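Local coordinates for protein congerin II (Conger myriaster, PDB 1IS3) that binds beta-galactosides such as lactose as a homodimeric galectin, although its physiological role is not yet known, at residues I9-G14 against A116-I121; S37-A42 against L63-G68. All coordinates share one frame; numbering follows the deposited sequence.

Contact 1: residues I9-G14 against A116-I121; sequences IPFKLG and AAFNLI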
# COMPACT_ATOMS: atom_id res chain seq x y z
N ILE A 9 6.52 1.90 -2.98
CA ILE A 9 5.82 1.90 -4.23
C ILE A 9 5.78 3.41 -4.50
O ILE A 9 4.95 4.14 -3.92
CB ILE A 9 4.40 1.30 -4.08
CG1 ILE A 9 4.49 -0.14 -3.51
CG2 ILE A 9 3.71 1.34 -5.45
CD1 ILE A 9 3.15 -0.80 -3.14
N PRO A 10 6.68 3.92 -5.34
CA PRO A 10 6.88 5.36 -5.51
C PRO A 10 5.60 6.12 -5.88
O PRO A 10 4.94 5.76 -6.85
CB PRO A 10 7.96 5.45 -6.57
CG PRO A 10 8.74 4.14 -6.41
CD PRO A 10 7.61 3.16 -6.19
N PHE A 11 5.23 7.15 -5.11
CA PHE A 11 4.13 8.07 -5.45
C PHE A 11 4.83 9.23 -6.18
O PHE A 11 5.52 10.06 -5.60
CB PHE A 11 3.45 8.55 -4.17
CG PHE A 11 2.30 9.55 -4.33
CD1 PHE A 11 1.58 9.69 -5.53
CD2 PHE A 11 1.94 10.33 -3.23
CE1 PHE A 11 0.51 10.58 -5.59
CE2 PHE A 11 0.86 11.23 -3.29
CZ PHE A 11 0.16 11.34 -4.47
N LYS A 12 4.71 9.21 -7.50
CA LYS A 12 5.40 10.12 -8.40
C LYS A 12 4.47 11.18 -8.95
O LYS A 12 3.24 11.05 -8.92
CB LYS A 12 6.00 9.32 -9.57
CG LYS A 12 6.99 8.32 -8.97
CD LYS A 12 7.16 7.20 -9.94
CE LYS A 12 8.06 7.71 -11.03
NZ LYS A 12 7.49 7.37 -12.34
N LEU A 13 5.11 12.25 -9.42
CA LEU A 13 4.48 13.36 -10.12
C LEU A 13 3.48 12.85 -11.14
O LEU A 13 3.81 12.01 -12.00
CB LEU A 13 5.59 14.13 -10.80
CG LEU A 13 5.89 15.61 -10.58
CD1 LEU A 13 6.12 16.02 -9.15
CD2 LEU A 13 7.22 15.85 -11.30
N GLY A 14 2.22 13.24 -10.97
CA GLY A 14 1.22 12.85 -11.95
C GLY A 14 0.40 11.61 -11.57
O GLY A 14 -0.57 11.30 -12.26
N ALA A 116 9.82 15.11 -6.34
CA ALA A 116 9.05 14.58 -7.44
C ALA A 116 8.52 13.15 -7.23
O ALA A 116 7.76 12.63 -8.04
CB ALA A 116 9.89 14.60 -8.72
N ALA A 117 8.92 12.52 -6.13
CA ALA A 117 8.48 11.15 -5.81
C ALA A 117 8.57 10.97 -4.29
O ALA A 117 9.46 11.60 -3.66
CB ALA A 117 9.39 10.13 -6.47
N PHE A 118 7.72 10.12 -3.70
CA PHE A 118 7.73 9.86 -2.26
C PHE A 118 7.63 8.36 -2.08
O PHE A 118 6.83 7.73 -2.78
CB PHE A 118 6.52 10.49 -1.55
CG PHE A 118 6.52 11.99 -1.71
CD1 PHE A 118 7.44 12.78 -0.99
CD2 PHE A 118 5.67 12.59 -2.64
CE1 PHE A 118 7.50 14.15 -1.22
CE2 PHE A 118 5.73 13.97 -2.86
CZ PHE A 118 6.64 14.74 -2.15
N ASN A 119 8.42 7.81 -1.15
CA ASN A 119 8.37 6.38 -0.93
C ASN A 119 7.61 5.88 0.28
O ASN A 119 7.63 4.66 0.56
CB ASN A 119 9.80 5.84 -0.90
CG ASN A 119 10.27 5.50 -2.32
OD1 ASN A 119 9.75 5.92 -3.36
ND2 ASN A 119 11.34 4.75 -2.47
N LEU A 120 6.90 6.75 1.00
CA LEU A 120 6.15 6.30 2.16
C LEU A 120 4.84 7.09 2.29
O LEU A 120 4.85 8.33 2.23
CB LEU A 120 6.98 6.49 3.44
CG LEU A 120 6.28 6.10 4.76
CD1 LEU A 120 6.01 4.61 4.76
CD2 LEU A 120 7.13 6.44 5.96
N ILE A 121 3.72 6.39 2.43
CA ILE A 121 2.44 7.00 2.67
C ILE A 121 1.96 6.30 3.93
O ILE A 121 2.00 5.06 3.95
CB ILE A 121 1.51 6.72 1.48
CG1 ILE A 121 1.99 7.43 0.24
CG2 ILE A 121 0.11 7.17 1.84
CD1 ILE A 121 1.94 6.45 -0.94
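F11 and F118 form the central antiparallel pair by which the short strand 10-12 joins strand 117-125, in the sheet of the galectin beta-sandwich that also holds strands 29-34 and 40-48. Their backbones are joined both ways. F11 N gives a nearly straight bond to F118 O (2.9 Å, 173° at the hydrogen). F118 N returns a more bent one to F11 O (2.9 Å, 140°). A third bond, L13 N to A116 O at 3.0 Å, follows beyond the non-hydrogen-bonded pair K12 and A117, where A117 CA approaches F11 O at 3.2 Å in a CA-H...O contact.

The two sheet faces differ in character. On one, F11 CG stands anti to the backbone N (chi1 178°), whereas F118 CG lies beside its own N. The rings therefore diverge and meet obliquely, with 4.4 Å between F11 CD2 and F118 CD2; each also makes an edge-to-face contact with F92 of the facing sheet. I121 CD1 comes to 4.1 Å from F11 CB. The other face carries K12, whose CG rests 3.9 Å from A117 CB. At the corner, the N119 side chain runs alongside P10, its OD1 3.7 Å from P10 CG, and N119 and L120 together oppose G35 in a classic beta bulge.

All three hydrogen bonds between the segments are thus backbone to backbone, while F11, F118 and I121 pack on the buried side and K12 and A117 on the exposed one.

Contact 2: residues S37-A42 against L63-G68; sequences STDSIA and LVHNVG
D39 reaches from the type I turn S37-S40 to the chain after strand 57-64. Its CG is anti to the backbone N (chi1 -159°), which brings OD1 to two donors: N66 N, from the syn side but tilted out of the carboxylate plane (3.1 Å), and H65 ND1, close at 2.7 Å yet weakly bonded because the angle at the hydrogen is 117°. The carboxylate and imidazole planes stand 85° apart, and D39 CB lies at the ring's edge. Water 1 lies 2.8 Å from both D39 OD2 and V64 O and may bridge them. S37 OG accepts from D39 N in an ST turn.

Beside this polar cluster, L63 CG is also anti to its N, and its CD2 branch reaches 3.8 Å from T38 O and 3.9 Å from I41 CD1. I41 and L63 form an antiparallel hydrogen-bonded pair, with 2.9 Å from I41 N to L63 O and again from L63 N to I41 O. S40 OG bonds E36 and, through water 2, H65 N.

The contact closes the open end of the hairpin of strands 40-48 and 57-64, with L63 against W69 of strand 68-75 and I41 against Y122 of strand 117-125.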
# COMPACT_ATOMS: atom_id res chain seq x y z
N SER A 37 9.97 8.92 5.54
CA SER A 37 10.10 8.11 6.73
C SER A 37 9.18 8.74 7.79
O SER A 37 8.60 9.80 7.56
CB SER A 37 11.57 8.13 7.20
OG SER A 37 11.98 9.40 7.74
N THR A 38 9.05 8.17 8.98
CA THR A 38 8.25 8.79 10.01
C THR A 38 8.91 10.05 10.59
O THR A 38 8.31 10.67 11.48
CB THR A 38 7.95 7.76 11.16
OG1 THR A 38 9.21 7.41 11.70
CG2 THR A 38 7.10 6.54 10.71
N ASP A 39 10.14 10.40 10.15
CA ASP A 39 10.82 11.61 10.58
C ASP A 39 11.13 12.54 9.41
O ASP A 39 11.89 13.50 9.54
CB ASP A 39 12.15 11.28 11.32
CG ASP A 39 12.63 12.42 12.22
OD1 ASP A 39 13.82 12.75 12.19
OD2 ASP A 39 11.80 13.00 12.92
N SER A 40 10.57 12.29 8.22
CA SER A 40 10.83 13.09 7.05
C SER A 40 9.52 13.07 6.29
O SER A 40 9.23 12.10 5.57
CB SER A 40 11.96 12.42 6.28
OG SER A 40 12.21 13.23 5.14
N ILE A 41 8.65 14.09 6.47
CA ILE A 41 7.29 14.07 5.91
C ILE A 41 7.11 15.35 5.13
O ILE A 41 7.24 16.46 5.69
CB ILE A 41 6.21 13.98 7.07
CG1 ILE A 41 6.40 12.69 7.89
CG2 ILE A 41 4.81 13.96 6.47
CD1 ILE A 41 5.59 12.68 9.19
N ALA A 42 6.84 15.21 3.85
CA ALA A 42 6.64 16.37 2.99
C ALA A 42 5.22 16.98 3.14
O ALA A 42 5.01 18.20 3.03
CB ALA A 42 6.85 15.99 1.52
N LEU A 63 7.67 18.00 8.05
CA LEU A 63 8.57 17.60 9.10
C LEU A 63 9.89 17.30 8.44
O LEU A 63 9.93 16.49 7.50
CB LEU A 63 8.05 16.34 9.79
CG LEU A 63 8.91 15.72 10.88
CD1 LEU A 63 9.04 16.65 12.08
CD2 LEU A 63 8.24 14.47 11.38
N VAL A 64 10.95 17.95 8.92
CA VAL A 64 12.29 17.77 8.37
C VAL A 64 13.10 16.89 9.33
O VAL A 64 13.10 17.12 10.55
CB VAL A 64 12.96 19.16 8.19
CG1 VAL A 64 14.43 19.04 7.73
CG2 VAL A 64 12.17 19.90 7.10
N HIS A 65 13.79 15.89 8.78
CA HIS A 65 14.52 14.92 9.57
C HIS A 65 15.57 15.59 10.46
O HIS A 65 16.32 16.44 10.00
CB HIS A 65 15.14 13.90 8.60
CG HIS A 65 15.95 12.86 9.36
ND1 HIS A 65 15.53 11.96 10.25
CD2 HIS A 65 17.33 12.78 9.29
CE1 HIS A 65 16.59 11.35 10.75
NE2 HIS A 65 17.66 11.85 10.17
N ASN A 66 15.57 15.24 11.74
CA ASN A 66 16.47 15.79 12.74
C ASN A 66 16.36 17.30 12.87
O ASN A 66 17.25 17.93 13.44
CB ASN A 66 17.93 15.41 12.42
CG ASN A 66 18.85 15.37 13.64
OD1 ASN A 66 20.08 15.57 13.53
ND2 ASN A 66 18.36 15.04 14.84
N VAL A 67 15.28 17.94 12.38
CA VAL A 67 15.11 19.39 12.49
C VAL A 67 13.74 19.66 13.12
O VAL A 67 13.68 20.33 14.16
CB VAL A 67 15.22 20.03 11.07
CG1 VAL A 67 14.71 21.46 11.06
CG2 VAL A 67 16.68 20.03 10.65
N GLY A 68 12.62 19.14 12.59
CA GLY A 68 11.32 19.35 13.21
C GLY A 68 10.29 19.92 12.23
O GLY A 68 10.50 20.00 11.01
O HOH W 1 12.55 15.72 12.86
O HOH W 2 13.74 15.45 5.93

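Contact 1 and contact 2 lie in the same sheet, their centres about 16 Å apart, and they touch directly: F118 CE1 of contact 1 packs 3.4 Å from A42 CB of contact 2, and L120 CD2 lies 3.5 Å from S37 CA. Along the chain, both segments of contact 2 fall between those of contact 1. Their relation to the ligand differs. Contact 1 is remote from the sugar site, whereas in contact 2 the L63 side chain is about 7 Å from the bound galactose and about 4 Å from the side chain of W69, which lines the glycan pocket. The I41 side chain lies about 4 Å from a bound MES molecule.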